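Local coordinates for protein NAD-dependent aldehyde dehydrogenase (Burkholderia multivorans, PDB 5UJU) that probably oxidises aldehydes to carboxylic acids with NAD+ as electron acceptor, as a member of the aldehyde dehydrogenase family, at residues E67-A72 / I253-L258; A105-T110 / P265-L270; S134-Y139 / L247-R252. All coordinates share one frame; numbering follows the deposited sequence. Where two conformers were deposited one is given.

Interaction 1 of 3, residues E67-A72 / I253-L258; sequences ELDQPA and IARDVL
Arg255 reaches out from helix 245-260 to meet the irregular chain 67-72, and the polar part of the contact is its salt bridge with Asp69. Arg255 NH2 donates to Asp69 OD1 over 2.7 Å in a nearly straight bond, with an N-H...O angle of 170°. The oxygen lies close to the plane of the guanidinium, at its edge, yet the nitrogen approaches OD1 from above the carboxylate plane. The planes of the two flat groups stand 82° apart, and a single oxygen makes the bridge. A water links the same two side chains, donating to Asp69 OD1 and accepting from Arg255 NE, each at 3.0 Å.

Packing completes the contact. Gln70 lays its CB over one face of the guanidinium, 3.8 Å from Arg255 NH2, while its amide runs on elsewhere: NE2 donates to the backbone oxygen of Leu270. Leu68 crosses the arginine side chain at about a right angle, and its CD2 sits 4.0 Å from Arg255 CD. The bend of the arginine at chi3 (63°) turns its head out of the line of the aliphatic chain.

The rest of the guanidinium is occupied too. NH1 binds Val268 O and Asn266 OD1, on the turn and strand that follow the helix, and Asp69 OD2 has a second cation in Arg259, one helical turn after Arg255.

The bridge ties loop 67-72 to helix 245-260, beside edge strand 268-270 of what is, as in other aldehyde dehydrogenases, probably the NAD-binding domain. With its nitrogens engaged by a carboxylate, a water, a backbone carbonyl and a side-chain amide, the buried Arg255 head should be restricted in rotation. Two arginines sharing Asp69 would be expected to favour its charged form.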
loop_
_atom_site.group_PDB
_atom_site.type_symbol
_atom_site.label_atom_id
_atom_site.label_comp_id
_atom_site.label_asym_id
_atom_site.label_seq_id
_atom_site.Cartn_x
_atom_site.Cartn_y
_atom_site.Cartn_z
ATOM N N GLU A 67 21.574 -24.813 -16.027
ATOM C CA GLU A 67 20.995 -25.902 -15.250
ATOM C C GLU A 67 20.151 -25.356 -14.098
ATOM O O GLU A 67 20.644 -24.579 -13.270
ATOM C CB GLU A 67 22.103 -26.812 -14.718
ATOM C CG GLU A 67 23.125 -27.225 -15.774
ATOM C CD GLU A 67 24.510 -27.496 -15.186
ATOM O OE1 GLU A 67 24.702 -28.573 -14.589
ATOM O OE2 GLU A 67 25.407 -26.626 -15.309
ATOM N N LEU A 68 18.874 -25.725 -14.082
ATOM C CA LEU A 68 17.981 -25.578 -12.936
ATOM C C LEU A 68 17.164 -26.851 -12.785
ATOM O O LEU A 68 16.826 -27.491 -13.783
ATOM C CB LEU A 68 17.022 -24.391 -13.059
ATOM C CG LEU A 68 17.568 -22.977 -13.166
ATOM C CD1 LEU A 68 16.458 -22.075 -13.671
ATOM C CD2 LEU A 68 18.040 -22.529 -11.798
ATOM N N ASP A 69 16.856 -27.232 -11.543
ATOM C CA ASP A 69 16.021 -28.402 -11.294
ATOM C C ASP A 69 14.560 -28.037 -11.012
ATOM O O ASP A 69 13.893 -28.693 -10.205
ATOM C CB ASP A 69 16.590 -29.254 -10.163
ATOM C CG ASP A 69 16.654 -28.518 -8.840
ATOM O OD1 ASP A 69 16.387 -27.296 -8.802
ATOM O OD2 ASP A 69 16.930 -29.186 -7.820
ATOM N N GLN A 70 14.047 -26.997 -11.658
ATOM C CA GLN A 70 12.644 -26.608 -11.600
ATOM C C GLN A 70 11.867 -27.349 -12.685
ATOM O O GLN A 70 12.464 -27.901 -13.612
ATOM C CB GLN A 70 12.505 -25.084 -11.788
ATOM C CG GLN A 70 12.881 -24.603 -13.163
ATOM C CD GLN A 70 12.793 -23.079 -13.328
ATOM O OE1 GLN A 70 13.093 -22.319 -12.405
ATOM N NE2 GLN A 70 12.418 -22.638 -14.527
ATOM N N PRO A 71 10.535 -27.394 -12.599
ATOM C CA PRO A 71 9.755 -28.108 -13.624
ATOM C C PRO A 71 10.009 -27.530 -15.006
ATOM O O PRO A 71 10.139 -26.317 -15.171
ATOM C CB PRO A 71 8.301 -27.898 -13.185
ATOM C CG PRO A 71 8.372 -27.558 -11.747
ATOM C CD PRO A 71 9.667 -26.818 -11.557
ATOM N N ALA A 72 10.195 -28.410 -15.986
ATOM C CA ALA A 72 10.571 -27.945 -17.310
ATOM C C ALA A 72 10.000 -28.866 -18.374
ATOM O O ALA A 72 9.691 -30.032 -18.116
ATOM C CB ALA A 72 12.090 -27.854 -17.453
ATOM N N ILE A 253 21.289 -19.146 -7.088
ATOM C CA ILE A 253 21.836 -18.982 -5.747
ATOM C C ILE A 253 20.720 -18.964 -4.708
ATOM O O ILE A 253 20.845 -19.570 -3.635
ATOM C CB ILE A 253 22.715 -17.718 -5.689
ATOM C CG1 ILE A 253 23.967 -17.917 -6.556
ATOM C CG2 ILE A 253 23.118 -17.418 -4.265
ATOM C CD1 ILE A 253 24.872 -16.657 -6.681
ATOM N N ALA A 254 19.595 -18.301 -5.018
ATOM C CA ALA A 254 18.448 -18.319 -4.114
ATOM C C ALA A 254 17.975 -19.744 -3.843
ATOM O O ALA A 254 17.698 -20.105 -2.694
ATOM C CB ALA A 254 17.289 -17.508 -4.697
ATOM N N ARG A 255 17.874 -20.559 -4.895
ATOM C CA ARG A 255 17.398 -21.933 -4.761
ATOM C C ARG A 255 18.359 -22.779 -3.940
ATOM O O ARG A 255 17.932 -23.650 -3.174
ATOM C CB ARG A 255 17.204 -22.535 -6.151
ATOM C CG ARG A 255 16.062 -21.890 -6.933
ATOM C CD ARG A 255 15.993 -22.425 -8.348
ATOM N NE ARG A 255 15.710 -23.862 -8.388
ATOM C CZ ARG A 255 14.481 -24.370 -8.399
ATOM N NH1 ARG A 255 13.427 -23.567 -8.349
ATOM N NH2 ARG A 255 14.302 -25.678 -8.443
ATOM N N ASP A 256 19.660 -22.542 -4.098
ATOM C CA ASP A 256 20.661 -23.201 -3.263
ATOM C C ASP A 256 20.383 -22.967 -1.788
ATOM O O ASP A 256 20.365 -23.909 -0.984
ATOM C CB ASP A 256 22.051 -22.665 -3.605
ATOM C CG ASP A 256 22.597 -23.237 -4.883
ATOM O OD1 ASP A 256 22.014 -24.209 -5.410
ATOM O OD2 ASP A 256 23.622 -22.707 -5.356
ATOM N N VAL A 257 20.193 -21.704 -1.412
ATOM C CA VAL A 257 19.987 -21.354 -0.013
ATOM C C VAL A 257 18.693 -21.970 0.499
ATOM O O VAL A 257 18.651 -22.547 1.593
ATOM C CB VAL A 257 19.984 -19.825 0.160
ATOM C CG1 VAL A 257 19.612 -19.464 1.581
ATOM C CG2 VAL A 257 21.355 -19.244 -0.227
ATOM N N LEU A 258 17.622 -21.857 -0.290
ATOM C CA LEU A 258 16.336 -22.414 0.119
ATOM C C LEU A 258 16.427 -23.923 0.308
ATOM O O LEU A 258 15.929 -24.463 1.303
ATOM C CB LEU A 258 15.263 -22.059 -0.918
ATOM C CG LEU A 258 14.829 -20.590 -0.901
ATOM C CD1 LEU A 258 14.357 -20.140 -2.296
ATOM C CD2 LEU A 258 13.733 -20.392 0.127
HETATM O O HOH W 1 18.349 -25.088 -8.947
#

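Interaction 2 of 3, residues A105-T110 / P265-L270; sequences AAAQRT and PNVVTL
Ala107, on the long helix 97-132, rests its methyl on the short 3-10 turn that leads into strand 268-270. The contact across the two segments is wholly one of van der Waals packing. Ala107 CB lies 3.5 Å from Val267 N and 3.7 Å from Asn266 C, so the methyl sits over the peptide link between these two residues. So small a side chain lets the backbones come close: the CA atoms of Ala107 and Val267 are 5.4 Å apart.

Between side chains the contact is slight and apolar. Val267 brings one branch to the helix: CG2, anti to its own carbonyl carbon, is 3.8 Å from Ala107 CB and 3.9 Å from Ala107 O. Asn266 contributes its CB, 4.3 Å from Ala107 CB, while its amide oxygen is taken by Arg255 NH1.

Within the segment, Val268 N donates to Pro265 O over 3.1 Å, which closes the 3-10 turn.

Val267 and Thr269 then hydrogen-bond to strand 234-238, the parallel neighbour of strand 268-270; with helix 245-260 between them, these strands form a beta-alpha-beta crossover. Helix 97-132 also meets this region through Trp111 on Val267 and Leu100 on Thr269, whereas helix 245-260 packs Val251 on Val268. Ala107 thus sits where helix 97-132 packs against the turn entering the crossover's second strand.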
loop_
_atom_site.group_PDB
_atom_site.type_symbol
_atom_site.label_atom_id
_atom_site.label_comp_id
_atom_site.label_asym_id
_atom_site.label_seq_id
_atom_site.Cartn_x
_atom_site.Cartn_y
_atom_site.Cartn_z
ATOM N N ALA A 105 3.058 -22.884 -5.877
ATOM C CA ALA A 105 1.973 -23.224 -4.970
ATOM C C ALA A 105 2.348 -24.406 -4.088
ATOM O O ALA A 105 2.046 -24.409 -2.891
ATOM C CB ALA A 105 0.694 -23.530 -5.753
ATOM N N ALA A 106 3.015 -25.416 -4.654
ATOM C CA ALA A 106 3.412 -26.551 -3.820
ATOM C C ALA A 106 4.477 -26.142 -2.806
ATOM O O ALA A 106 4.546 -26.716 -1.715
ATOM C CB ALA A 106 3.894 -27.717 -4.693
ATOM N N ALA A 107 5.292 -25.131 -3.127
ATOM C CA ALA A 107 6.346 -24.677 -2.226
ATOM C C ALA A 107 5.852 -23.719 -1.143
ATOM O O ALA A 107 6.576 -23.507 -0.166
ATOM C CB ALA A 107 7.464 -23.997 -3.038
ATOM N N GLN A 108 4.631 -23.185 -1.276
ATOM C CA GLN A 108 4.186 -22.082 -0.423
ATOM C C GLN A 108 4.062 -22.500 1.038
ATOM O O GLN A 108 4.488 -21.766 1.941
ATOM C CB GLN A 108 2.846 -21.538 -0.928
ATOM C CG GLN A 108 2.977 -20.291 -1.784
ATOM C CD GLN A 108 1.732 -19.981 -2.616
ATOM O OE1 GLN A 108 0.637 -20.475 -2.344
ATOM N NE2 GLN A 108 1.907 -19.153 -3.636
ATOM N N ARG A 109 3.477 -23.667 1.301
ATOM C CA ARG A 109 3.062 -24.007 2.666
ATOM C C ARG A 109 4.223 -23.994 3.658
ATOM O O ARG A 109 4.198 -23.243 4.639
ATOM C CB ARG A 109 2.360 -25.374 2.693
ATOM C CG ARG A 109 1.817 -25.741 4.077
ATOM C CD ARG A 109 0.848 -26.926 4.016
ATOM N NE ARG A 109 0.555 -27.474 5.338
ATOM C CZ ARG A 109 -0.486 -27.115 6.084
ATOM N NH1 ARG A 109 -1.326 -26.183 5.646
ATOM N NH2 ARG A 109 -0.682 -27.676 7.273
ATOM N N THR A 110 5.239 -24.838 3.444
ATOM C CA THR A 110 6.294 -24.927 4.456
ATOM C C THR A 110 7.112 -23.637 4.517
ATOM O O THR A 110 7.630 -23.273 5.579
ATOM C CB THR A 110 7.186 -26.163 4.212
ATOM O OG1 THR A 110 7.899 -26.050 2.981
ATOM C CG2 THR A 110 6.324 -27.415 4.147
ATOM N N PRO A 265 13.004 -25.626 -3.199
ATOM C CA PRO A 265 13.673 -24.577 -3.982
ATOM C C PRO A 265 12.738 -23.858 -4.932
ATOM O O PRO A 265 13.062 -22.745 -5.358
ATOM C CB PRO A 265 14.778 -25.335 -4.734
ATOM C CG PRO A 265 14.300 -26.762 -4.779
ATOM C CD PRO A 265 13.579 -26.960 -3.460
ATOM N N ASN A 266 11.591 -24.457 -5.280
ATOM C CA ASN A 266 10.634 -23.772 -6.142
ATOM C C ASN A 266 9.932 -22.601 -5.462
ATOM O O ASN A 266 9.024 -22.026 -6.068
ATOM C CB ASN A 266 9.608 -24.767 -6.665
ATOM C CG ASN A 266 10.238 -25.784 -7.571
ATOM O OD1 ASN A 266 11.174 -25.464 -8.296
ATOM N ND2 ASN A 266 9.754 -27.027 -7.519
ATOM N N VAL A 267 10.294 -22.246 -4.229
ATOM C CA VAL A 267 9.930 -20.922 -3.728
ATOM C C VAL A 267 10.355 -19.843 -4.727
ATOM O O VAL A 267 9.645 -18.850 -4.908
ATOM C CB VAL A 267 10.535 -20.696 -2.321
ATOM C CG1 VAL A 267 10.449 -19.215 -1.911
ATOM C CG2 VAL A 267 9.783 -21.556 -1.297
ATOM N N VAL A 268 11.466 -20.053 -5.448
ATOM C CA VAL A 268 11.912 -19.121 -6.492
ATOM C C VAL A 268 12.159 -19.894 -7.783
ATOM O O VAL A 268 12.953 -20.844 -7.799
ATOM C CB VAL A 268 13.181 -18.359 -6.080
ATOM C CG1 VAL A 268 13.645 -17.451 -7.219
ATOM C CG2 VAL A 268 12.921 -17.555 -4.819
ATOM N N THR A 269 11.499 -19.476 -8.872
ATOM C CA THR A 269 11.682 -20.095 -10.181
ATOM C C THR A 269 12.003 -19.034 -11.228
ATOM O O THR A 269 11.796 -17.833 -11.017
ATOM C CB THR A 269 10.445 -20.892 -10.629
ATOM O OG1 THR A 269 9.281 -20.063 -10.561
ATOM C CG2 THR A 269 10.248 -22.129 -9.737
ATOM N N LEU A 270 12.507 -19.492 -12.370
ATOM C CA LEU A 270 12.955 -18.615 -13.446
ATOM C C LEU A 270 12.144 -18.915 -14.696
ATOM O O LEU A 270 12.180 -20.039 -15.204
ATOM C CB LEU A 270 14.444 -18.820 -13.735
ATOM C CG LEU A 270 14.956 -17.931 -14.866
ATOM C CD1 LEU A 270 15.298 -16.538 -14.309
ATOM C CD2 LEU A 270 16.147 -18.565 -15.605
#

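Interaction 3 of 3, residues S134-Y139 / L247-R252; sequences SFEIAY and LAITVR
Glu136 and Arg252 face each other from two helices whose segments 134-139 and 247-252 run roughly antiparallel, their axes at 151° and 10.2 Å apart at closest approach. The glutamate leaves helix 134-145 with CG trans to the backbone N (chi1 171°) and stays extended to its carboxylate, which carries the acid toward helix 245-260. The arginine starts out in the same trans sense but bends at chi3, and in the conformer described here this brings the edge of its guanidinium round to the acid. Arg252 NH1 donates to Glu136 OE2 over 3.1 Å, on the syn side of the carboxylate and near the guanidinium plane. A longer, weak bond runs from Arg252 NH2 to Glu136 OE1 at 3.4 Å. The two planes are tilted by 28°, so the pairing is a somewhat skewed two-pronged salt bridge.

Ile249 fits alongside it, one helical turn before Arg252. Ile249 CD1 comes within 3.8 Å of Glu136 CG and 3.7 Å of Glu136 OE2, flanking the glutamate chain with hydrocarbon. The other branch, Ile249 CG2, turns to Ile137 and meets its CG1 at 3.8 Å. One isoleucine therefore touches both the acid and the apolar neighbour that follows it.

Ala57 of helix 50-60 packs on the Glu136 side chain. Glu136 OE2 has two nitrogen partners, Arg252 NH1 and His61 NE2; the nearby guanidinium would be expected to favour the charged carboxylate. In this conformer of Arg252 an ion pair joins the two helices, with isoleucine packing beside it, and His61 brings in the chain following helix 50-60.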
loop_
_atom_site.group_PDB
_atom_site.type_symbol
_atom_site.label_atom_id
_atom_site.label_comp_id
_atom_site.label_asym_id
_atom_site.label_seq_id
_atom_site.Cartn_x
_atom_site.Cartn_y
_atom_site.Cartn_z
ATOM N N SER A 134 29.812 -11.620 -6.995
ATOM C CA SER A 134 29.672 -10.315 -7.638
ATOM C C SER A 134 30.426 -10.252 -8.955
ATOM O O SER A 134 29.967 -9.608 -9.905
ATOM C CB SER A 134 30.154 -9.200 -6.708
ATOM O OG SER A 134 29.207 -8.946 -5.688
ATOM N N PHE A 135 31.598 -10.886 -9.028
ATOM C CA PHE A 135 32.363 -10.841 -10.270
ATOM C C PHE A 135 31.666 -11.630 -11.371
ATOM O O PHE A 135 31.573 -11.162 -12.508
ATOM C CB PHE A 135 33.781 -11.348 -10.043
ATOM C CG PHE A 135 34.696 -10.316 -9.448
ATOM C CD1 PHE A 135 35.217 -9.299 -10.238
ATOM C CD2 PHE A 135 35.044 -10.366 -8.107
ATOM C CE1 PHE A 135 36.056 -8.341 -9.698
ATOM C CE2 PHE A 135 35.888 -9.422 -7.563
ATOM C CZ PHE A 135 36.391 -8.404 -8.358
ATOM N N GLU A 136 31.181 -12.840 -11.056
ATOM C CA GLU A 136 30.422 -13.609 -12.041
ATOM C C GLU A 136 29.193 -12.842 -12.512
ATOM O O GLU A 136 28.888 -12.807 -13.710
ATOM C CB GLU A 136 30.004 -14.953 -11.443
ATOM C CG GLU A 136 29.035 -15.726 -12.309
ATOM C CD GLU A 136 28.496 -16.988 -11.625
ATOM O OE1 GLU A 136 28.779 -17.187 -10.435
ATOM O OE2 GLU A 136 27.806 -17.771 -12.293
ATOM N N ILE A 137 28.472 -12.227 -11.575
ATOM C CA ILE A 137 27.301 -11.426 -11.914
ATOM C C ILE A 137 27.702 -10.178 -12.716
ATOM O O ILE A 137 27.018 -9.790 -13.673
ATOM C CB ILE A 137 26.536 -11.075 -10.627
ATOM C CG1 ILE A 137 25.931 -12.351 -10.015
ATOM C CG2 ILE A 137 25.444 -10.041 -10.888
ATOM C CD1 ILE A 137 25.331 -12.158 -8.629
ATOM N N ALA A 138 28.826 -9.554 -12.371
ATOM C CA ALA A 138 29.247 -8.363 -13.115
ATOM C C ALA A 138 29.436 -8.672 -14.596
ATOM O O ALA A 138 28.950 -7.934 -15.464
ATOM C CB ALA A 138 30.531 -7.794 -12.520
ATOM N N TYR A 139 30.141 -9.762 -14.907
ATOM C CA TYR A 139 30.340 -10.127 -16.309
ATOM C C TYR A 139 29.022 -10.444 -17.009
ATOM O O TYR A 139 28.838 -10.099 -18.183
ATOM C CB TYR A 139 31.314 -11.304 -16.416
ATOM C CG TYR A 139 32.751 -10.867 -16.237
ATOM C CD1 TYR A 139 33.369 -10.076 -17.197
ATOM C CD2 TYR A 139 33.493 -11.250 -15.122
ATOM C CE1 TYR A 139 34.682 -9.661 -17.052
ATOM C CE2 TYR A 139 34.814 -10.844 -14.969
ATOM C CZ TYR A 139 35.401 -10.045 -15.940
ATOM O OH TYR A 139 36.708 -9.628 -15.810
ATOM N N LEU A 247 19.774 -12.586 -13.728
ATOM C CA LEU A 247 18.738 -13.080 -12.836
ATOM C C LEU A 247 18.706 -14.603 -12.770
ATOM O O LEU A 247 18.272 -15.152 -11.758
ATOM C CB LEU A 247 17.377 -12.541 -13.255
ATOM C CG LEU A 247 17.277 -11.041 -12.932
ATOM C CD1 LEU A 247 16.088 -10.430 -13.651
ATOM C CD2 LEU A 247 17.188 -10.809 -11.411
ATOM N N ALA A 248 19.162 -15.296 -13.817
ATOM C CA ALA A 248 19.272 -16.756 -13.740
ATOM C C ALA A 248 20.298 -17.168 -12.692
ATOM O O ALA A 248 20.045 -18.071 -11.883
ATOM C CB ALA A 248 19.652 -17.334 -15.102
ATOM N N ILE A 249 21.460 -16.503 -12.689
ATOM C CA ILE A 249 22.454 -16.719 -11.639
ATOM C C ILE A 249 21.843 -16.435 -10.274
ATOM O O ILE A 249 22.041 -17.198 -9.320
ATOM C CB ILE A 249 23.696 -15.838 -11.888
ATOM C CG1 ILE A 249 24.417 -16.241 -13.169
ATOM C CG2 ILE A 249 24.647 -15.881 -10.699
ATOM C CD1 ILE A 249 25.456 -15.207 -13.599
ATOM N N THR A 250 21.087 -15.330 -10.166
ATOM C CA THR A 250 20.448 -14.958 -8.905
ATOM C C THR A 250 19.473 -16.040 -8.433
ATOM O O THR A 250 19.477 -16.440 -7.260
ATOM C CB THR A 250 19.717 -13.619 -9.067
ATOM O OG1 THR A 250 20.646 -12.585 -9.454
ATOM C CG2 THR A 250 19.085 -13.226 -7.752
ATOM N N VAL A 251 18.604 -16.499 -9.329
ATOM C CA VAL A 251 17.653 -17.543 -8.967
ATOM C C VAL A 251 18.383 -18.813 -8.533
ATOM O O VAL A 251 18.008 -19.446 -7.541
ATOM C CB VAL A 251 16.686 -17.814 -10.130
ATOM C CG1 VAL A 251 15.884 -19.085 -9.839
ATOM C CG2 VAL A 251 15.748 -16.609 -10.330
ATOM N N ARG A 252 19.439 -19.198 -9.259
ATOM C CA ARG A 252 20.214 -20.385 -8.891
ATOM C C ARG A 252 20.714 -20.291 -7.452
ATOM O O ARG A 252 20.594 -21.244 -6.671
ATOM C CB ARG A 252 21.390 -20.557 -9.862
ATOM C CG ARG A 252 22.305 -21.778 -9.596
ATOM C CD ARG A 252 23.698 -21.596 -10.254
ATOM N NE ARG A 252 24.562 -20.664 -9.524
ATOM C CZ ARG A 252 25.496 -19.893 -10.086
ATOM N NH1 ARG A 252 25.706 -19.925 -11.396
ATOM N NH2 ARG A 252 26.228 -19.084 -9.331
#

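Helix 245-260 and the strand that follows it, 268-270, connect all three contacts. Interactions 1 and 3 use successive parts of that helix, their centres 13 Å apart, while interaction 2 takes up the turn and strand, 10 Å from interaction 1 and 20 Å from interaction 3. Along the chain the partners come in order from 67-72 through 105-110 to 134-139, the last two on consecutive helices. Interactions 1 and 2 touch directly through Gln70 NE2 and Leu270 O; Leu270 packs on Ala248 and Val251, and Val268 on Val251, so interactions 2 and 3 also touch. Together they bind N-terminal segments to one helix-strand unit at the edge of the mixed sheet.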